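Local structure of cephalosporin acylase (Bacillus halodurans, 2NLZ) at residues Q472-N475 with V479-E482; D488-L493 with H498-V503. The protein is probably an N-terminal nucleophile hydrolase of the gamma-glutamyltranspeptidase family, acting as an acylase on amide bonds. The protein carries 1 engineered substitution. All coordinates share one frame; numbering follows the deposited sequence.

Overall arrangement
Both contacts involve a small three-stranded sheet, distinct from the long antiparallel strand system of the protein, and their centres lie about 9 Å apart. Contact 1 is the hairpin of strands 471-473 and 478-481; contact 2 packs helix 487-495 on strand 499-502. Strand 478-481, the middle one, links them: it pairs antiparallel with the first strand and parallel with the last, where Val481 N lies 2.8 Å from Gln501 O and Val481 O lies 2.9 Å from Val503 N. Side chains join the contacts too, Val479 CB standing 3.8 Å from Ile500 CD1. The centres of contacts 1 and 2 lie about 19 and 27 Å from the chain centre, on the same side of it.

Contact 1 of 2, residues Q472-N475 with V479-E482; sequences QWTN and VQVE
A beta hairpin pairs Gln472 with Gln480 and Trp473 with Val479 in antiparallel register. In the first, hydrogen-bonded pair, Gln472 N donates to Gln480 O at 2.7 Å, nearly along the C=O axis, and Gln480 N returns a bond of 2.7 Å to Gln472 O, its N-H...O angle reduced to 141°. That oxygen also receives a CA-H...O contact from Val479 CA at 3.4 Å. On the face carrying the two glutamines, their extended chains run side by side, Gln480 brought there by a CG anti to its carbonyl carbon (chi1 -54°). The amide planes are turned 80° apart and the two nitrogens merely pack, NE2 of Gln472 3.5 Å from NE2 of Gln480. Thr474 meets Gln480 at about a right angle, its methyl CG2 3.9 Å from Gln480 CD.

Strand 478-481 is the middle strand of the three-stranded sheet. On the other face lies the non-hydrogen-bonded pair, where Val479 CG2 reaches the edge of the Trp473 indole, close to its plane, and sits 4.3 Å from Trp473 CB. Trp473 NE1 is hydrogen-bonded to Gly476 O in the turn, while helix 294-314 packs on this face through Lys305 against Trp473 and Ile301 against Val479.

Contact 2 of 2, residues D488-L493 with H498-V503; sequences DIAQAL and HKIQVV
Near the end of helix 487-495 the chain turns back, and His498 N donates to Leu493 O at 3.1 Å, tilted 24° from the carbonyl plane, just before strand 499-502 begins. The bond is bent, with an N-H...O angle of 148°. The imidazole of His498 is tucked against the same carbonyl: Leu493 O lies at the ring edge, in its plane, 3.3 Å from His498 CD2. Leu493 CD2 approaches from above the ring plane, at its rim, 3.9 Å from His498 CD2. The far end of the ring is engaged by another helix, as His498 NE2 is hydrogen-bonded to His298 ND1 and the two rings meet nearly at right angles.

Further along, Ile500 leans on the helix with both of its branches. Its CG1 lies against both Leu493 CB, at 4.1 Å, and Ala490 O, at 3.9 Å, and CD1 continues to Leu493 CD1, so the ethyl branch lies across the leucine. The methyl CG2, held anti to the backbone N of Ile500, adds a looser contact, 4.4 Å from Ala490 CB. The CA atoms of Ala490 and Ile500 are 6.9 Å apart, a spacing consistent with the small alanine side chain. An alanine in place of Ile500 would leave Leu493 and Ala490 without the branches that fill the space between helix and strand, and would probably open a gap there.

Strands 478-481 and 499-502 run parallel and adjacent, with the helix as their connection, which makes this a beta-alpha-beta unit. Ile500 also touches Val481 of the neighbouring strand. Helix 294-314 packs alongside, through Tyr297 against Ile489 and Val294 against Ala492, while Leu504 of the second subunit packs on Ala490, Ile500 and Val502, placing the unit at a subunit interface.

Contact 1 of 2, residues Q472-N475 with V479-E482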
ATOM      1  N   GLN D 472      -3.881  12.656  16.282  1.00 21.81           N
ATOM      2  CA  GLN D 472      -3.896  13.388  17.547  1.00 29.41           C
ATOM      3  C   GLN D 472      -3.901  14.899  17.382  1.00 31.77           C
ATOM      4  O   GLN D 472      -3.119  15.448  16.614  1.00 34.30           O
ATOM      5  CB  GLN D 472      -2.776  12.943  18.491  1.00 29.19           C
ATOM      6  CG  GLN D 472      -1.376  13.377  18.148  1.00 37.21           C
ATOM      7  CD  GLN D 472      -0.436  13.149  19.311  1.00 47.04           C
ATOM      8  OE1 GLN D 472      -0.731  13.532  20.447  1.00 30.52           O
ATOM      9  NE2 GLN D 472       0.694  12.509  19.041  1.00 45.93           N
ATOM     10  N   TRP D 473      -4.803  15.555  18.110  1.00 29.96           N
ATOM     11  CA  TRP D 473      -4.909  17.015  18.118  1.00 30.79           C
ATOM     12  C   TRP D 473      -3.874  17.635  19.062  1.00 32.05           C
ATOM     13  O   TRP D 473      -3.657  17.128  20.158  1.00 34.41           O
ATOM     14  CB  TRP D 473      -6.322  17.421  18.544  1.00 36.07           C
ATOM     15  CG  TRP D 473      -6.445  18.832  18.967  1.00 33.06           C
ATOM     16  CD1 TRP D 473      -6.619  19.908  18.163  1.00 40.30           C
ATOM     17  CD2 TRP D 473      -6.401  19.327  20.301  1.00 48.84           C
ATOM     18  NE1 TRP D 473      -6.694  21.052  18.910  1.00 49.84           N
ATOM     19  CE2 TRP D 473      -6.558  20.722  20.230  1.00 51.34           C
ATOM     20  CE3 TRP D 473      -6.238  18.727  21.550  1.00 55.63           C
ATOM     21  CZ2 TRP D 473      -6.560  21.532  21.364  1.00 47.91           C
ATOM     22  CZ3 TRP D 473      -6.242  19.533  22.677  1.00 52.98           C
ATOM     23  CH2 TRP D 473      -6.401  20.921  22.575  1.00 47.03           C
ATOM     24  N   THR D 474      -3.250  18.733  18.638  1.00 36.20           N
ATOM     25  CA  THR D 474      -2.274  19.443  19.482  1.00 31.57           C
ATOM     26  C   THR D 474      -2.696  20.863  19.893  1.00 34.98           C
ATOM     27  O   THR D 474      -2.947  21.110  21.072  1.00 30.30           O
ATOM     28  CB  THR D 474      -0.865  19.517  18.832  1.00 30.57           C
ATOM     29  OG1 THR D 474      -0.943  20.201  17.571  1.00 34.08           O
ATOM     30  CG2 THR D 474      -0.275  18.124  18.640  1.00 32.64           C
ATOM     31  N   ASN D 475      -2.767  21.787  18.925  1.00 43.50           N
ATOM     32  CA  ASN D 475      -2.886  23.220  19.220  1.00 45.89           C
ATOM     33  C   ASN D 475      -4.285  23.778  19.116  1.00 48.68           C
ATOM     34  O   ASN D 475      -4.967  23.956  20.117  1.00 64.47           O
ATOM     35  CB  ASN D 475      -1.968  24.045  18.317  1.00 56.41           C
ATOM     36  CG  ASN D 475      -0.543  24.078  18.809  1.00 69.15           C
ATOM     37  OD1 ASN D 475      -0.268  23.770  19.969  1.00 80.29           O
ATOM     38  ND2 ASN D 475       0.379  24.459  17.927  1.00 84.72           N
ATOM     39  N   VAL D 479      -3.823  19.045  13.838  1.00 27.52           N
ATOM     40  CA  VAL D 479      -3.988  17.615  14.106  1.00 22.23           C
ATOM     41  C   VAL D 479      -2.885  16.848  13.397  1.00 27.86           C
ATOM     42  O   VAL D 479      -2.770  16.920  12.171  1.00 35.38           O
ATOM     43  CB  VAL D 479      -5.337  17.072  13.588  1.00 21.90           C
ATOM     44  CG1 VAL D 479      -5.429  15.596  13.830  1.00 18.09           C
ATOM     45  CG2 VAL D 479      -6.491  17.771  14.242  1.00 15.99           C
ATOM     46  N   GLN D 480      -2.079  16.123  14.165  1.00 26.94           N
ATOM     47  CA  GLN D 480      -1.065  15.227  13.616  1.00 20.90           C
ATOM     48  C   GLN D 480      -1.668  13.873  13.268  1.00 25.39           C
ATOM     49  O   GLN D 480      -2.475  13.344  14.043  1.00 23.79           O
ATOM     50  CB  GLN D 480       0.040  15.019  14.636  1.00 16.14           C
ATOM     51  CG  GLN D 480       0.637  16.317  15.144  1.00 29.85           C
ATOM     52  CD  GLN D 480       1.844  16.111  16.035  1.00 27.47           C
ATOM     53  OE1 GLN D 480       2.797  16.882  15.986  1.00 48.05           O
ATOM     54  NE2 GLN D 480       1.805  15.076  16.857  1.00 29.82           N
ATOM     55  N   VAL D 481      -1.295  13.316  12.107  1.00 18.81           N
ATOM     56  CA  VAL D 481      -1.691  11.938  11.743  1.00 16.76           C
ATOM     57  C   VAL D 481      -0.495  11.051  11.382  1.00 22.48           C
ATOM     58  O   VAL D 481       0.604  11.546  11.111  1.00 25.50           O
ATOM     59  CB  VAL D 481      -2.748  11.885  10.602  1.00 16.47           C
ATOM     60  CG1 VAL D 481      -4.006  12.669  10.987  1.00 12.07           C
ATOM     61  CG2 VAL D 481      -2.162  12.378   9.255  1.00 25.41           C
ATOM     62  N   GLU D 482      -0.720   9.740  11.382  1.00 24.88           N
ATOM     63  CA  GLU D 482       0.325   8.758  11.083  1.00 22.30           C
ATOM     64  C   GLU D 482       0.562   8.582   9.591  1.00 25.55           C
ATOM     65  O   GLU D 482      -0.347   8.798   8.790  1.00 28.08           O
ATOM     66  CB  GLU D 482      -0.042   7.411  11.699  1.00 28.75           C
ATOM     67  CG  GLU D 482       0.271   7.315  13.179  1.00 25.95           C
ATOM     68  CD  GLU D 482       0.157   5.908  13.724  1.00 38.54           C
ATOM     69  OE1 GLU D 482       1.219   5.263  13.917  1.00 36.84           O
ATOM     70  OE2 GLU D 482      -0.988   5.456  13.952  1.00 21.99           O
TER

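Contact 2 of 2, residues D488-L493 with H498-V503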
ATOM      1  N   ASP D 488      -6.401  10.225   1.257  1.00 32.09           N
ATOM      2  CA  ASP D 488      -7.604  10.859   0.728  1.00 37.37           C
ATOM      3  C   ASP D 488      -8.421  11.511   1.848  1.00 32.06           C
ATOM      4  O   ASP D 488      -8.872  12.653   1.706  1.00 32.56           O
ATOM      5  CB  ASP D 488      -8.467   9.858  -0.045  1.00 45.43           C
ATOM      6  CG  ASP D 488      -9.784  10.460  -0.485  1.00 62.53           C
ATOM      7  OD1 ASP D 488     -10.839   9.941  -0.061  1.00 71.90           O
ATOM      8  OD2 ASP D 488      -9.759  11.474  -1.221  1.00 53.63           O
ATOM      9  N   ILE D 489      -8.590  10.777   2.953  1.00 27.45           N
ATOM     10  CA  ILE D 489      -9.334  11.250   4.124  1.00 25.44           C
ATOM     11  C   ILE D 489      -8.633  12.427   4.793  1.00 25.09           C
ATOM     12  O   ILE D 489      -9.270  13.432   5.143  1.00 25.29           O
ATOM     13  CB  ILE D 489      -9.599  10.111   5.134  1.00 25.78           C
ATOM     14  CG1 ILE D 489     -10.665   9.166   4.563  1.00 22.74           C
ATOM     15  CG2 ILE D 489     -10.046  10.678   6.488  1.00 19.88           C
ATOM     16  CD1 ILE D 489     -10.754   7.815   5.237  1.00 27.70           C
ATOM     17  N   ALA D 490      -7.319  12.308   4.938  1.00 20.63           N
ATOM     18  CA  ALA D 490      -6.502  13.388   5.467  1.00 23.87           C
ATOM     19  C   ALA D 490      -6.745  14.676   4.705  1.00 29.52           C
ATOM     20  O   ALA D 490      -7.047  15.714   5.304  1.00 32.63           O
ATOM     21  CB  ALA D 490      -5.046  13.023   5.401  1.00 25.84           C
ATOM     22  N   GLN D 491      -6.629  14.604   3.382  1.00 27.12           N
ATOM     23  CA  GLN D 491      -6.805  15.788   2.549  1.00 30.05           C
ATOM     24  C   GLN D 491      -8.248  16.310   2.496  1.00 24.40           C
ATOM     25  O   GLN D 491      -8.467  17.507   2.316  1.00 29.78           O
ATOM     26  CB  GLN D 491      -6.234  15.540   1.165  1.00 12.06           C
ATOM     27  CG  GLN D 491      -4.737  15.695   1.140  1.00 20.55           C
ATOM     28  CD  GLN D 491      -4.127  15.114  -0.110  1.00 49.32           C
ATOM     29  OE1 GLN D 491      -4.771  14.351  -0.833  1.00 56.28           O
ATOM     30  NE2 GLN D 491      -2.874  15.467  -0.376  1.00 56.23           N
ATOM     31  N   ALA D 492      -9.218  15.419   2.679  1.00 20.90           N
ATOM     32  CA  ALA D 492     -10.604  15.834   2.797  1.00 26.09           C
ATOM     33  C   ALA D 492     -10.826  16.591   4.115  1.00 29.56           C
ATOM     34  O   ALA D 492     -11.641  17.519   4.180  1.00 26.50           O
ATOM     35  CB  ALA D 492     -11.538  14.637   2.674  1.00 26.58           C
ATOM     36  N   LEU D 493     -10.076  16.212   5.148  1.00 33.95           N
ATOM     37  CA  LEU D 493     -10.116  16.909   6.437  1.00 34.82           C
ATOM     38  C   LEU D 493      -9.524  18.307   6.344  1.00 37.06           C
ATOM     39  O   LEU D 493      -9.956  19.211   7.056  1.00 33.79           O
ATOM     40  CB  LEU D 493      -9.377  16.115   7.507  1.00 31.86           C
ATOM     41  CG  LEU D 493     -10.086  14.858   7.989  1.00 26.98           C
ATOM     42  CD1 LEU D 493      -9.157  14.045   8.864  1.00 15.97           C
ATOM     43  CD2 LEU D 493     -11.354  15.221   8.735  1.00 20.63           C
ATOM     44  N   HIS D 498      -9.149  21.595   8.848  1.00 25.80           N
ATOM     45  CA  HIS D 498      -8.146  21.036   9.753  1.00 29.52           C
ATOM     46  C   HIS D 498      -6.733  21.261   9.241  1.00 31.35           C
ATOM     47  O   HIS D 498      -6.441  21.001   8.070  1.00 40.03           O
ATOM     48  CB  HIS D 498      -8.365  19.535   9.945  1.00 29.16           C
ATOM     49  CG  HIS D 498      -9.634  19.189  10.658  1.00 30.18           C
ATOM     50  ND1 HIS D 498      -9.746  19.207  12.031  1.00 27.91           N
ATOM     51  CD2 HIS D 498     -10.840  18.797  10.189  1.00 19.08           C
ATOM     52  CE1 HIS D 498     -10.968  18.844  12.377  1.00 37.93           C
ATOM     53  NE2 HIS D 498     -11.653  18.592  11.277  1.00 26.74           N
ATOM     54  N   LYS D 499      -5.857  21.746  10.120  1.00 27.90           N
ATOM     55  CA  LYS D 499      -4.437  21.865   9.795  1.00 31.47           C
ATOM     56  C   LYS D 499      -3.765  20.524  10.052  1.00 29.66           C
ATOM     57  O   LYS D 499      -3.165  20.311  11.100  1.00 35.04           O
ATOM     58  CB  LYS D 499      -3.763  22.971  10.617  1.00 39.73           C
ATOM     59  CG  LYS D 499      -4.280  24.402  10.384  1.00 45.62           C
ATOM     60  CD  LYS D 499      -3.704  25.041   9.115  1.00 74.75           C
ATOM     61  CE  LYS D 499      -4.403  26.359   8.769  1.00 74.65           C
ATOM     62  NZ  LYS D 499      -5.767  26.171   8.183  1.00 67.95           N
ATOM     63  N   ILE D 500      -3.890  19.618   9.086  1.00 29.40           N
ATOM     64  CA  ILE D 500      -3.378  18.251   9.205  1.00 25.25           C
ATOM     65  C   ILE D 500      -1.896  18.189   8.854  1.00 29.13           C
ATOM     66  O   ILE D 500      -1.459  18.754   7.850  1.00 32.32           O
ATOM     67  CB  ILE D 500      -4.161  17.262   8.297  1.00 17.31           C
ATOM     68  CG1 ILE D 500      -5.645  17.236   8.664  1.00 18.41           C
ATOM     69  CG2 ILE D 500      -3.565  15.854   8.365  1.00 15.18           C
ATOM     70  CD1 ILE D 500      -5.961  16.447   9.914  1.00 27.76           C
ATOM     71  N   GLN D 501      -1.137  17.511   9.711  1.00 30.93           N
ATOM     72  CA  GLN D 501       0.266  17.218   9.468  1.00 37.72           C
ATOM     73  C   GLN D 501       0.593  15.731   9.657  1.00 36.15           C
ATOM     74  O   GLN D 501       0.369  15.154  10.732  1.00 28.36           O
ATOM     75  CB  GLN D 501       1.146  18.045  10.393  1.00 40.58           C
ATOM     76  CG  GLN D 501       2.630  17.865  10.107  1.00 59.75           C
ATOM     77  CD  GLN D 501       3.521  18.378  11.225  1.00 73.31           C
ATOM     78  OE1 GLN D 501       4.716  18.592  11.020  1.00 85.29           O
ATOM     79  NE2 GLN D 501       2.946  18.574  12.412  1.00 73.18           N
ATOM     80  N   VAL D 502       1.132  15.117   8.604  1.00 32.01           N
ATOM     81  CA  VAL D 502       1.637  13.753   8.685  1.00 26.38           C
ATOM     82  C   VAL D 502       2.943  13.781   9.470  1.00 27.87           C
ATOM     83  O   VAL D 502       3.866  14.518   9.124  1.00 29.61           O
ATOM     84  CB  VAL D 502       1.865  13.141   7.285  1.00 26.11           C
ATOM     85  CG1 VAL D 502       2.434  11.744   7.403  1.00 21.39           C
ATOM     86  CG2 VAL D 502       0.567  13.100   6.508  1.00 19.77           C
ATOM     87  N   VAL D 503       3.002  12.997  10.548  1.00 31.47           N
ATOM     88  CA  VAL D 503       4.191  12.949  11.412  1.00 28.26           C
ATOM     89  C   VAL D 503       4.919  11.623  11.300  1.00 33.19           C
ATOM     90  O   VAL D 503       4.372  10.558  11.607  1.00 34.06           O
ATOM     91  CB  VAL D 503       3.863  13.227  12.883  1.00 24.70           C
ATOM     92  CG1 VAL D 503       5.094  13.077  13.720  1.00 16.58           C
ATOM     93  CG2 VAL D 503       3.332  14.617  13.039  1.00 24.00           C
TER